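Local coordinates for hypothetical protein AF1704 (Archaeoglobus fulgidus, PDB 1ZBM) that probably converts cyclic dehypoxanthine futalosine into 1,4-dihydroxy-6-naphthoate, a step in menaquinone biosynthesis, using a fold of the periplasmic binding protein type, at residues Y59-I64 against G184-R189; Y76-A81 against Y247-S252; I99-K104 against V145-L150. One frame throughout, in Å; residues are numbered along the deposited sequence.

Contact 1. Residues Y59-I64 against G184-R189; sequences YEVTAI and GLNAIR
Five backbone hydrogen bonds join residues 60-64 to 185-189, the strands 61-64 and 184-189 running antiparallel. Thr62 and Ala187 form one hydrogen-bonded pair, each N to the other's O at 2.9 Å, and Ile64 and Leu185 form the next, with Leu185 N to Ile64 O at 2.7 Å. Just ahead of the strand, Glu60 O still accepts Arg189 N at 2.8 Å, with an almost straight N-H line (173°). In the non-hydrogen-bonded pairs, Val61 with Ile188 and Ala63 with Asn186, the chains draw closer and CA-H groups turn to carbonyls: Val61 CA lies 3.3 Å from Ala187 O.

The charged contact closes the Glu60 end. Arg189, bent at its third torsion, sends NH2 to Glu60 OE2 at 3.5 Å, a long salt bridge, with carboxylate and guanidinium planes turned 48° apart and Glu60 CG over one guanidinium face, offset toward its rim. Stronger partners fix both groups: Glu60 OE1 accepts Arg13 N, while Arg189 NE pairs with Asp191 and NH1 with Ala57 O.

Side-chain contacts fall on both faces of the sheet. On one, Val61 CG2 meets Ile188 CG1 at 4.0 Å, the two branches crossing at a slant, and Asn186 ND2 packs on Ala63 CA and CB without a bond. On the other, Ile64 CG1 lies anti to the backbone N (chi1 -174°) and leads away, leaving the CG2 branch to touch Ala187 CB at 3.7 Å.

Within the five-stranded sheet, strand 61-65 runs between parallel strand 11-16 and antiparallel strand 181-189, which pairs in turn with strand 76-86. This insertion of one late, antiparallel strand is characteristic of type II periplasmic binding protein lobes. Helix 47-53 covers the Thr62 and Ile64 face through Leu50 and Asn51.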
ATOM      1  N   TYR A  59       2.944 -17.015   0.847  1.00 18.47           N
ATOM      2  CA  TYR A  59       2.869 -16.820   2.290  1.00 16.50           C
ATOM      3  C   TYR A  59       1.467 -16.994   2.865  1.00 14.85           C
ATOM      4  O   TYR A  59       0.468 -16.901   2.149  1.00 13.05           O
ATOM      5  CB  TYR A  59       3.403 -15.431   2.648  1.00 13.99           C
ATOM      6  CG  TYR A  59       4.715 -15.101   1.979  1.00 15.86           C
ATOM      7  CD1 TYR A  59       5.881 -15.803   2.286  1.00 16.45           C
ATOM      8  CD2 TYR A  59       4.792 -14.091   1.027  1.00 17.16           C
ATOM      9  CE1 TYR A  59       7.090 -15.501   1.656  1.00 16.98           C
ATOM     10  CE2 TYR A  59       5.987 -13.783   0.396  1.00 16.86           C
ATOM     11  CZ  TYR A  59       7.130 -14.484   0.708  1.00 17.68           C
ATOM     12  OH  TYR A  59       8.310 -14.168   0.069  1.00 17.30           O
ATOM     13  N   GLU A  60       1.407 -17.264   4.165  1.00 12.42           N
ATOM     14  CA  GLU A  60       0.133 -17.419   4.850  1.00 13.72           C
ATOM     15  C   GLU A  60      -0.548 -16.062   4.942  1.00 12.96           C
ATOM     16  O   GLU A  60      -1.756 -15.956   4.760  1.00 12.76           O
ATOM     17  CB  GLU A  60       0.334 -17.963   6.264  1.00 13.96           C
ATOM     18  CG  GLU A  60       0.535 -19.457   6.351  1.00 15.09           C
ATOM     19  CD  GLU A  60       1.965 -19.899   6.105  1.00 15.47           C
ATOM     20  OE1 GLU A  60       2.867 -19.035   5.986  1.00 15.38           O
ATOM     21  OE2 GLU A  60       2.180 -21.128   6.045  1.00 16.18           O
ATOM     22  N   VAL A  61       0.234 -15.029   5.240  1.00 14.21           N
ATOM     23  CA  VAL A  61      -0.290 -13.666   5.353  1.00 15.92           C
ATOM     24  C   VAL A  61       0.658 -12.712   4.625  1.00 15.38           C
ATOM     25  O   VAL A  61       1.852 -12.674   4.917  1.00 16.95           O
ATOM     26  CB  VAL A  61      -0.380 -13.197   6.829  1.00 15.87           C
ATOM     27  CG1 VAL A  61      -0.944 -11.780   6.881  1.00 17.33           C
ATOM     28  CG2 VAL A  61      -1.255 -14.141   7.645  1.00 15.59           C
ATOM     29  N   THR A  62       0.132 -11.937   3.688  1.00 14.37           N
ATOM     30  CA  THR A  62       0.973 -11.006   2.954  1.00 15.70           C
ATOM     31  C   THR A  62       0.292  -9.684   2.647  1.00 14.90           C
ATOM     32  O   THR A  62      -0.911  -9.651   2.406  1.00 17.88           O
ATOM     33  CB  THR A  62       1.439 -11.616   1.607  1.00 14.51           C
ATOM     34  OG1 THR A  62       2.196 -10.643   0.875  1.00 15.39           O
ATOM     35  CG2 THR A  62       0.246 -12.030   0.768  1.00 12.44           C
ATOM     36  N   ALA A  63       1.049  -8.589   2.671  1.00 15.41           N
ATOM     37  CA  ALA A  63       0.471  -7.295   2.321  1.00 16.68           C
ATOM     38  C   ALA A  63       0.264  -7.433   0.817  1.00 16.76           C
ATOM     39  O   ALA A  63       0.881  -8.292   0.186  1.00 17.04           O
ATOM     40  CB  ALA A  63       1.454  -6.163   2.616  1.00 15.11           C
ATOM     41  N   ILE A  64      -0.594  -6.605   0.241  1.00 19.18           N
ATOM     42  CA  ILE A  64      -0.851  -6.684  -1.193  1.00 20.03           C
ATOM     43  C   ILE A  64      -1.769  -5.561  -1.649  1.00 19.53           C
ATOM     44  O   ILE A  64      -2.748  -5.240  -0.980  1.00 22.04           O
ATOM     45  CB  ILE A  64      -1.507  -8.028  -1.567  1.00 20.82           C
ATOM     46  CG1 ILE A  64      -1.624  -8.147  -3.085  1.00 24.46           C
ATOM     47  CG2 ILE A  64      -2.901  -8.112  -0.966  1.00 21.96           C
ATOM     48  CD1 ILE A  64      -2.210  -9.456  -3.544  1.00 28.48           C
ATOM     49  N   GLY A 184      -3.515  -0.328  -0.110  1.00 14.88           N
ATOM     50  CA  GLY A 184      -2.827  -1.555   0.228  1.00 14.57           C
ATOM     51  C   GLY A 184      -3.715  -2.360   1.150  1.00 14.35           C
ATOM     52  O   GLY A 184      -4.476  -1.790   1.929  1.00 14.41           O
ATOM     53  N   LEU A 185      -3.635  -3.681   1.075  1.00 14.80           N
ATOM     54  CA  LEU A 185      -4.471  -4.522   1.926  1.00 16.16           C
ATOM     55  C   LEU A 185      -3.682  -5.636   2.602  1.00 16.34           C
ATOM     56  O   LEU A 185      -2.611  -6.036   2.142  1.00 16.75           O
ATOM     57  CB  LEU A 185      -5.576  -5.164   1.086  1.00 16.61           C
ATOM     58  CG  LEU A 185      -6.505  -4.303   0.231  1.00 20.12           C
ATOM     59  CD1 LEU A 185      -7.269  -5.212  -0.720  1.00 20.69           C
ATOM     60  CD2 LEU A 185      -7.461  -3.509   1.105  1.00 19.97           C
ATOM     61  N   ASN A 186      -4.215  -6.143   3.700  1.00 16.00           N
ATOM     62  CA  ASN A 186      -3.562  -7.259   4.342  1.00 18.40           C
ATOM     63  C   ASN A 186      -4.382  -8.462   3.899  1.00 16.88           C
ATOM     64  O   ASN A 186      -5.597  -8.481   4.060  1.00 16.50           O
ATOM     65  CB  ASN A 186      -3.568  -7.129   5.863  1.00 20.10           C
ATOM     66  CG  ASN A 186      -2.178  -7.251   6.448  1.00 21.62           C
ATOM     67  OD1 ASN A 186      -2.004  -7.583   7.624  1.00 23.54           O
ATOM     68  ND2 ASN A 186      -1.174  -6.978   5.625  1.00 23.69           N
ATOM     69  N   ALA A 187      -3.707  -9.452   3.324  1.00 16.44           N
ATOM     70  CA  ALA A 187      -4.362 -10.640   2.806  1.00 16.29           C
ATOM     71  C   ALA A 187      -3.936 -11.926   3.521  1.00 16.70           C
ATOM     72  O   ALA A 187      -2.744 -12.152   3.760  1.00 16.08           O
ATOM     73  CB  ALA A 187      -4.075 -10.754   1.315  1.00 16.53           C
ATOM     74  N   ILE A 188      -4.914 -12.770   3.848  1.00 14.97           N
ATOM     75  CA  ILE A 188      -4.638 -14.037   4.521  1.00 15.05           C
ATOM     76  C   ILE A 188      -5.154 -15.218   3.690  1.00 14.58           C
ATOM     77  O   ILE A 188      -6.310 -15.237   3.275  1.00 14.53           O
ATOM     78  CB  ILE A 188      -5.248 -14.060   5.968  1.00 14.23           C
ATOM     79  CG1 ILE A 188      -4.923 -15.384   6.670  1.00 14.47           C
ATOM     80  CG2 ILE A 188      -6.736 -13.848   5.922  1.00 13.72           C
ATOM     81  CD1 ILE A 188      -5.237 -15.361   8.149  1.00 14.62           C
ATOM     82  N   ARG A 189      -4.272 -16.193   3.453  1.00 13.40           N
ATOM     83  CA  ARG A 189      -4.585 -17.371   2.651  1.00 14.61           C
ATOM     84  C   ARG A 189      -5.870 -18.018   3.168  1.00 14.68           C
ATOM     85  O   ARG A 189      -6.111 -18.050   4.372  1.00 15.33           O
ATOM     86  CB  ARG A 189      -3.393 -18.352   2.683  1.00 14.12           C
ATOM     87  CG  ARG A 189      -3.164 -19.142   1.375  1.00 15.60           C
ATOM     88  CD  ARG A 189      -1.742 -19.732   1.253  1.00 15.67           C
ATOM     89  NE  ARG A 189      -1.456 -20.739   2.273  1.00 17.28           N
ATOM     90  CZ  ARG A 189      -0.233 -21.150   2.612  1.00 18.77           C
ATOM     91  NH1 ARG A 189       0.841 -20.644   2.012  1.00 16.33           N
ATOM     92  NH2 ARG A 189      -0.088 -22.059   3.571  1.00 14.94           N
TER

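Contact 2. Residues Y76-A81 against Y247-S252; sequences YRILSA and YNMPES
Ser80 O is approached by two donors from Asn248-Met249. Met249 N gives it a hydrogen bond of 2.9 Å, lying in the carbonyl plane though bent at the hydrogen (144°), and Asn248 CA adds a weaker CA-H...O contact at 3.5 Å from the same oxygen. The two neighbouring groups thus hold one carbonyl against the turn that follows helix 244-247. Beside them the Asn248 side chain swings back, its OD1 coming to 3.8 Å from Ser80 CB, while Ala81 CB rests against Tyr247 O at 3.5 Å.

Strand 76-86 is one of the two outermost strands of its mixed sheet in the type II periplasmic binding protein fold, and residues 247-252, which link helix 244-247 to helix 251-265 with Pro250 at the N-cap of the latter, dock on it close to the protein surface.

The apolar part is carried by Met249, a selenomethionine in the crystal. Its CG stands anti to the backbone N (chi1 -164°) and the chain runs extended to SE; the bend at the last torsion (chi3 -79°) then lays CE against Ile78 CG2, 3.6 Å away, the two side chains crossing at about a right angle. Leu185 of strand 181-189 also touches Met249, and Leu257 of helix 251-265 packs on Ile78 as well. Arg205 of helix 194-213 serves both partners: NE bonds Tyr247 O, NH2 makes a weak bond to Asn248 OD1, and its side chain lies against Ser80 and Ala81.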
ATOM      1  N   TYR A  76      -6.892 -16.092  -1.562  1.00 18.87           N
ATOM      2  CA  TYR A  76      -6.722 -15.158  -0.458  1.00 17.45           C
ATOM      3  C   TYR A  76      -7.990 -14.383  -0.137  1.00 16.81           C
ATOM      4  O   TYR A  76      -8.834 -14.185  -1.007  1.00 17.46           O
ATOM      5  CB  TYR A  76      -5.624 -14.150  -0.812  1.00 16.70           C
ATOM      6  CG  TYR A  76      -4.201 -14.662  -0.688  1.00 14.79           C
ATOM      7  CD1 TYR A  76      -3.584 -14.763   0.560  1.00 13.95           C
ATOM      8  CD2 TYR A  76      -3.474 -15.042  -1.817  1.00 12.19           C
ATOM      9  CE1 TYR A  76      -2.278 -15.228   0.685  1.00 13.24           C
ATOM     10  CE2 TYR A  76      -2.169 -15.510  -1.706  1.00 15.22           C
ATOM     11  CZ  TYR A  76      -1.576 -15.602  -0.449  1.00 13.34           C
ATOM     12  OH  TYR A  76      -0.306 -16.092  -0.329  1.00  9.67           O
ATOM     13  N   ARG A  77      -8.134 -13.950   1.112  1.00 16.37           N
ATOM     14  CA  ARG A  77      -9.278 -13.122   1.480  1.00 16.67           C
ATOM     15  C   ARG A  77      -8.720 -11.909   2.211  1.00 16.12           C
ATOM     16  O   ARG A  77      -7.622 -11.963   2.768  1.00 16.24           O
ATOM     17  CB  ARG A  77     -10.269 -13.864   2.372  1.00 18.86           C
ATOM     18  CG  ARG A  77      -9.899 -13.953   3.824  1.00 21.90           C
ATOM     19  CD  ARG A  77     -11.066 -14.523   4.606  1.00 21.27           C
ATOM     20  NE  ARG A  77     -10.698 -14.847   5.977  1.00 21.42           N
ATOM     21  CZ  ARG A  77     -10.465 -13.946   6.924  1.00 21.42           C
ATOM     22  NH1 ARG A  77     -10.563 -12.647   6.652  1.00 19.18           N
ATOM     23  NH2 ARG A  77     -10.145 -14.349   8.148  1.00 18.68           N
ATOM     24  N   ILE A  78      -9.468 -10.813   2.200  1.00 15.13           N
ATOM     25  CA  ILE A  78      -9.015  -9.592   2.843  1.00 14.16           C
ATOM     26  C   ILE A  78      -9.121  -9.659   4.353  1.00 14.70           C
ATOM     27  O   ILE A  78     -10.165 -10.012   4.898  1.00 14.05           O
ATOM     28  CB  ILE A  78      -9.811  -8.377   2.361  1.00 14.17           C
ATOM     29  CG1 ILE A  78      -9.794  -8.321   0.829  1.00 15.46           C
ATOM     30  CG2 ILE A  78      -9.184  -7.106   2.924  1.00 12.28           C
ATOM     31  CD1 ILE A  78     -10.868  -7.425   0.236  1.00 15.90           C
ATOM     32  N   LEU A  79      -8.026  -9.335   5.035  1.00 12.59           N
ATOM     33  CA  LEU A  79      -8.027  -9.347   6.500  1.00 14.34           C
ATOM     34  C   LEU A  79      -8.601  -8.012   6.987  1.00 13.50           C
ATOM     35  O   LEU A  79      -8.285  -6.961   6.441  1.00 13.52           O
ATOM     36  CB  LEU A  79      -6.603  -9.545   7.006  1.00 15.70           C
ATOM     37  CG  LEU A  79      -6.482  -9.957   8.461  1.00 20.04           C
ATOM     38  CD1 LEU A  79      -6.983 -11.396   8.662  1.00 17.76           C
ATOM     39  CD2 LEU A  79      -5.003  -9.850   8.857  1.00 23.07           C
ATOM     40  N   SER A  80      -9.437  -8.040   8.013  1.00 13.99           N
ATOM     41  CA  SER A  80     -10.044  -6.796   8.482  1.00 15.47           C
ATOM     42  C   SER A  80      -9.043  -5.720   8.911  1.00 15.50           C
ATOM     43  O   SER A  80      -9.353  -4.538   8.844  1.00 17.54           O
ATOM     44  CB  SER A  80     -11.013  -7.089   9.623  1.00 16.39           C
ATOM     45  OG  SER A  80     -12.010  -8.024   9.189  1.00 19.46           O
ATOM     46  N   ALA A  81      -7.843  -6.129   9.314  1.00 16.00           N
ATOM     47  CA  ALA A  81      -6.817  -5.195   9.757  1.00 16.25           C
ATOM     48  C   ALA A  81      -5.559  -5.216   8.892  1.00 16.79           C
ATOM     49  O   ALA A  81      -5.141  -6.269   8.397  1.00 16.41           O
ATOM     50  CB  ALA A  81      -6.441  -5.497  11.203  1.00 17.22           C
ATOM     51  N   TYR A 247      -7.051  -0.338  11.472  1.00 10.03           N
ATOM     52  CA  TYR A 247      -7.432  -1.150  12.617  1.00 12.01           C
ATOM     53  C   TYR A 247      -8.601  -2.071  12.295  1.00 13.41           C
ATOM     54  O   TYR A 247      -8.626  -3.219  12.733  1.00 12.24           O
ATOM     55  CB  TYR A 247      -7.791  -0.276  13.815  1.00 14.24           C
ATOM     56  CG  TYR A 247      -8.055  -1.078  15.069  1.00 16.24           C
ATOM     57  CD1 TYR A 247      -7.003  -1.567  15.846  1.00 17.34           C
ATOM     58  CD2 TYR A 247      -9.360  -1.357  15.476  1.00 17.09           C
ATOM     59  CE1 TYR A 247      -7.247  -2.308  17.001  1.00 17.47           C
ATOM     60  CE2 TYR A 247      -9.613  -2.097  16.624  1.00 20.69           C
ATOM     61  CZ  TYR A 247      -8.553  -2.568  17.385  1.00 19.85           C
ATOM     62  OH  TYR A 247      -8.818  -3.271  18.532  1.00 20.75           O
ATOM     63  N   ASN A 248      -9.565  -1.560  11.530  1.00 13.04           N
ATOM     64  CA  ASN A 248     -10.750  -2.327  11.132  1.00 14.28           C
ATOM     65  C   ASN A 248     -11.362  -1.699   9.872  1.00 14.93           C
ATOM     66  O   ASN A 248     -11.796  -0.548   9.894  1.00 13.93           O
ATOM     67  CB  ASN A 248     -11.783  -2.316  12.270  1.00 13.21           C
ATOM     68  CG  ASN A 248     -12.949  -3.252  12.013  1.00 13.20           C
ATOM     69  OD1 ASN A 248     -12.755  -4.439  11.767  1.00 15.57           O
ATOM     70  ND2 ASN A 248     -14.167  -2.729  12.081  1.00 14.83           N
HETATM   71  N   MSE A 249     -11.405  -2.450   8.780  1.00 13.46           N
HETATM   72  CA  MSE A 249     -11.965  -1.911   7.543  1.00 16.57           C
HETATM   73  C   MSE A 249     -13.465  -1.636   7.701  1.00 14.22           C
HETATM   74  O   MSE A 249     -14.254  -2.557   7.867  1.00 13.29           O
HETATM   75  CB  MSE A 249     -11.736  -2.889   6.391  1.00 19.73           C
HETATM   76  CG  MSE A 249     -11.924  -2.289   5.015  1.00 24.95           C
HETATM   77 SE   MSE A 249     -11.639  -3.621   3.644  1.00 37.85          SE
HETATM   78  CE  MSE A 249      -9.700  -3.619   3.660  1.00 29.10           C
ATOM     79  N   PRO A 250     -13.876  -0.356   7.655  1.00 14.42           N
ATOM     80  CA  PRO A 250     -15.298  -0.016   7.803  1.00 11.95           C
ATOM     81  C   PRO A 250     -16.110  -0.360   6.560  1.00 14.25           C
ATOM     82  O   PRO A 250     -15.542  -0.679   5.511  1.00 15.30           O
ATOM     83  CB  PRO A 250     -15.262   1.480   8.084  1.00 13.27           C
ATOM     84  CG  PRO A 250     -14.101   1.942   7.242  1.00 12.23           C
ATOM     85  CD  PRO A 250     -13.051   0.863   7.529  1.00 12.73           C
ATOM     86  N   GLU A 251     -17.433  -0.282   6.669  1.00 13.32           N
ATOM     87  CA  GLU A 251     -18.304  -0.599   5.539  1.00 13.73           C
ATOM     88  C   GLU A 251     -18.032   0.254   4.302  1.00 11.63           C
ATOM     89  O   GLU A 251     -18.096  -0.252   3.186  1.00 12.27           O
ATOM     90  CB  GLU A 251     -19.786  -0.477   5.949  1.00 16.02           C
ATOM     91  CG  GLU A 251     -20.233  -1.493   7.003  1.00 20.74           C
ATOM     92  CD  GLU A 251     -19.886  -1.080   8.429  1.00 24.47           C
ATOM     93  OE1 GLU A 251     -18.821  -0.444   8.630  1.00 25.91           O
ATOM     94  OE2 GLU A 251     -20.679  -1.395   9.353  1.00 22.32           O
ATOM     95  N   SER A 252     -17.714   1.532   4.500  1.00 12.17           N
ATOM     96  CA  SER A 252     -17.450   2.444   3.389  1.00 11.04           C
ATOM     97  C   SER A 252     -16.283   1.987   2.527  1.00 12.19           C
ATOM     98  O   SER A 252     -16.327   2.104   1.302  1.00 13.93           O
ATOM     99  CB  SER A 252     -17.201   3.875   3.903  1.00 10.53           C
ATOM    100  OG  SER A 252     -16.029   3.966   4.698  1.00 12.82           O
TER

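Contact 3. Residues I99-K104 against V145-L150; sequences ISLDGK and VDAGLL
Lys104 lies across Asp146 at about a right angle, touching it with carbon and not with its charge. The CB of Lys104 starts the contact, 3.8 Å from Asp146 CB. A turn at the second torsion (chi2 -62°) folds the chain back so that Lys104 CD comes to 3.6 Å from Asp146 OD2, with the carboxylate carbon equally near. CE has already begun to draw off, 4.2 Å from that same oxygen, and the bend at the fourth torsion leaves NZ 5.6 Å from Asp146 OD2, too far for a salt bridge. The other carboxylate oxygen, OD1, accepts the backbone N of Arg105.

Next to this pair the loop 99-104 supplies apolar tips. Ile99 CD1 reaches Asp146 O at 3.6 Å, and Leu101 CD2 covers Ala147 CB at 3.7 Å, deeper in the lobe, where Val93 and Ile106 also touch both residues and Val166 packs on Leu101. A type II turn from Leu101 to Lys104, closed by Lys104 N bonding Leu101 O, brings the loop into strand 105-108, the parallel neighbour of strand 147-150 in the second lobe's sheet.

No hydrogen bond joins the two segments, so their fit rests on van der Waals contact, to which the opposite charges of Lys104 and Asp146 probably add a modest attraction at a distance.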
ATOM      1  N   ILE A  99       1.996  19.229 -17.407  1.00 31.79           N
ATOM      2  CA  ILE A  99       1.789  18.569 -18.695  1.00 31.93           C
ATOM      3  C   ILE A  99       0.429  17.893 -18.656  1.00 31.30           C
ATOM      4  O   ILE A  99      -0.219  17.884 -17.617  1.00 32.63           O
ATOM      5  CB  ILE A  99       2.877  17.505 -18.987  1.00 31.08           C
ATOM      6  CG1 ILE A  99       3.173  16.682 -17.732  1.00 30.36           C
ATOM      7  CG2 ILE A  99       4.137  18.179 -19.497  1.00 32.82           C
ATOM      8  CD1 ILE A  99       4.279  15.668 -17.927  1.00 26.29           C
ATOM      9  N   SER A 100      -0.008  17.321 -19.774  1.00 31.69           N
ATOM     10  CA  SER A 100      -1.311  16.666 -19.806  1.00 31.90           C
ATOM     11  C   SER A 100      -1.256  15.172 -19.486  1.00 31.64           C
ATOM     12  O   SER A 100      -2.240  14.605 -19.005  1.00 33.77           O
ATOM     13  CB  SER A 100      -1.984  16.869 -21.170  1.00 32.83           C
ATOM     14  OG  SER A 100      -1.321  16.140 -22.189  1.00 34.99           O
ATOM     15  N   LEU A 101      -0.114  14.545 -19.756  1.00 27.97           N
ATOM     16  CA  LEU A 101       0.097  13.117 -19.508  1.00 26.05           C
ATOM     17  C   LEU A 101      -0.362  12.199 -20.639  1.00 26.26           C
ATOM     18  O   LEU A 101       0.086  11.055 -20.736  1.00 25.46           O
ATOM     19  CB  LEU A 101      -0.574  12.670 -18.201  1.00 21.18           C
ATOM     20  CG  LEU A 101       0.069  13.085 -16.864  1.00 19.21           C
ATOM     21  CD1 LEU A 101      -0.755  12.533 -15.695  1.00 14.80           C
ATOM     22  CD2 LEU A 101       1.491  12.573 -16.803  1.00 12.25           C
ATOM     23  N   ASP A 102      -1.253  12.687 -21.494  1.00 28.19           N
ATOM     24  CA  ASP A 102      -1.736  11.868 -22.604  1.00 29.93           C
ATOM     25  C   ASP A 102      -0.626  11.624 -23.627  1.00 29.21           C
ATOM     26  O   ASP A 102      -0.014  12.562 -24.138  1.00 28.94           O
ATOM     27  CB  ASP A 102      -2.950  12.534 -23.259  1.00 34.65           C
ATOM     28  CG  ASP A 102      -4.155  12.584 -22.326  1.00 37.55           C
ATOM     29  OD1 ASP A 102      -4.157  13.413 -21.390  1.00 37.80           O
ATOM     30  OD2 ASP A 102      -5.095  11.776 -22.522  1.00 40.51           O
ATOM     31  N   GLY A 103      -0.370  10.351 -23.912  1.00 27.73           N
ATOM     32  CA  GLY A 103       0.674   9.990 -24.858  1.00 27.66           C
ATOM     33  C   GLY A 103       2.069  10.010 -24.249  1.00 26.78           C
ATOM     34  O   GLY A 103       3.033   9.554 -24.863  1.00 27.53           O
ATOM     35  N   LYS A 104       2.175  10.521 -23.026  1.00 25.50           N
ATOM     36  CA  LYS A 104       3.457  10.625 -22.333  1.00 22.36           C
ATOM     37  C   LYS A 104       3.986   9.300 -21.774  1.00 22.15           C
ATOM     38  O   LYS A 104       3.242   8.323 -21.625  1.00 19.66           O
ATOM     39  CB  LYS A 104       3.341  11.640 -21.199  1.00 21.54           C
ATOM     40  CG  LYS A 104       2.991  13.051 -21.648  1.00 23.55           C
ATOM     41  CD  LYS A 104       4.060  13.640 -22.559  1.00 24.20           C
ATOM     42  CE  LYS A 104       3.824  15.129 -22.801  1.00 23.64           C
ATOM     43  NZ  LYS A 104       2.453  15.394 -23.305  1.00 25.52           N
ATOM     44  N   VAL A 145      12.035  10.115 -18.359  1.00 15.57           N
ATOM     45  CA  VAL A 145      10.628   9.914 -18.644  1.00 14.74           C
ATOM     46  C   VAL A 145       9.915  11.269 -18.545  1.00 16.25           C
ATOM     47  O   VAL A 145      10.532  12.274 -18.179  1.00 18.94           O
ATOM     48  CB  VAL A 145      10.000   8.907 -17.645  1.00 15.28           C
ATOM     49  CG1 VAL A 145      10.667   7.542 -17.796  1.00 13.02           C
ATOM     50  CG2 VAL A 145      10.173   9.409 -16.205  1.00 11.96           C
ATOM     51  N   ASP A 146       8.632  11.323 -18.883  1.00 14.17           N
ATOM     52  CA  ASP A 146       7.914  12.594 -18.781  1.00 14.70           C
ATOM     53  C   ASP A 146       7.346  12.778 -17.387  1.00 14.52           C
ATOM     54  O   ASP A 146       7.257  13.901 -16.886  1.00 13.11           O
ATOM     55  CB  ASP A 146       6.767  12.663 -19.791  1.00 17.26           C
ATOM     56  CG  ASP A 146       7.248  12.544 -21.230  1.00 20.04           C
ATOM     57  OD1 ASP A 146       7.312  11.410 -21.745  1.00 20.73           O
ATOM     58  OD2 ASP A 146       7.570  13.587 -21.831  1.00 24.47           O
ATOM     59  N   ALA A 147       6.954  11.671 -16.764  1.00 13.46           N
ATOM     60  CA  ALA A 147       6.372  11.734 -15.432  1.00 13.51           C
ATOM     61  C   ALA A 147       6.576  10.453 -14.648  1.00 13.60           C
ATOM     62  O   ALA A 147       6.962   9.431 -15.209  1.00 11.99           O
ATOM     63  CB  ALA A 147       4.888  12.052 -15.534  1.00 10.76           C
ATOM     64  N   GLY A 148       6.318  10.526 -13.343  1.00 14.85           N
ATOM     65  CA  GLY A 148       6.480   9.373 -12.478  1.00 12.86           C
ATOM     66  C   GLY A 148       5.345   9.219 -11.487  1.00 13.43           C
ATOM     67  O   GLY A 148       4.818  10.207 -10.972  1.00 12.54           O
ATOM     68  N   LEU A 149       4.963   7.972 -11.235  1.00 13.88           N
ATOM     69  CA  LEU A 149       3.899   7.655 -10.294  1.00 13.96           C
ATOM     70  C   LEU A 149       4.554   7.329  -8.953  1.00 12.75           C
ATOM     71  O   LEU A 149       5.413   6.455  -8.874  1.00 14.83           O
ATOM     72  CB  LEU A 149       3.102   6.451 -10.805  1.00 14.04           C
ATOM     73  CG  LEU A 149       1.857   6.033 -10.020  1.00 14.86           C
ATOM     74  CD1 LEU A 149       0.848   7.191  -9.961  1.00 16.35           C
ATOM     75  CD2 LEU A 149       1.241   4.835 -10.712  1.00 16.90           C
ATOM     76  N   LEU A 150       4.146   8.037  -7.907  1.00 13.20           N
ATOM     77  CA  LEU A 150       4.701   7.856  -6.569  1.00 12.94           C
ATOM     78  C   LEU A 150       3.677   7.256  -5.626  1.00 13.13           C
ATOM     79  O   LEU A 150       2.670   7.895  -5.316  1.00 13.96           O
ATOM     80  CB  LEU A 150       5.133   9.210  -6.010  1.00  9.36           C
ATOM     81  CG  LEU A 150       5.972  10.064  -6.944  1.00 10.41           C
ATOM     82  CD1 LEU A 150       6.141  11.465  -6.388  1.00  5.31           C
ATOM     83  CD2 LEU A 150       7.326   9.381  -7.141  1.00  7.10           C
TER

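Contacts 1 and 2 share one lobe and touch: strands 181-189 and 76-86 are sheet neighbours, with Asn186 O 2.8 Å from Leu79 N and Tyr59 O 2.7 Å from Tyr76 OH, both probable hydrogen bonds. Contact 1 is the buried one, built on strand pairing; contact 2, at the surface, joins the edge strand to a turn between helices through a single hydrogen bond. Contact 3 belongs to the other sheet, its centre about 31 Å from that of contact 1 and across the chain's centre. Partly buried, it joins a loop to a strand entirely without cross-segment hydrogen bonds.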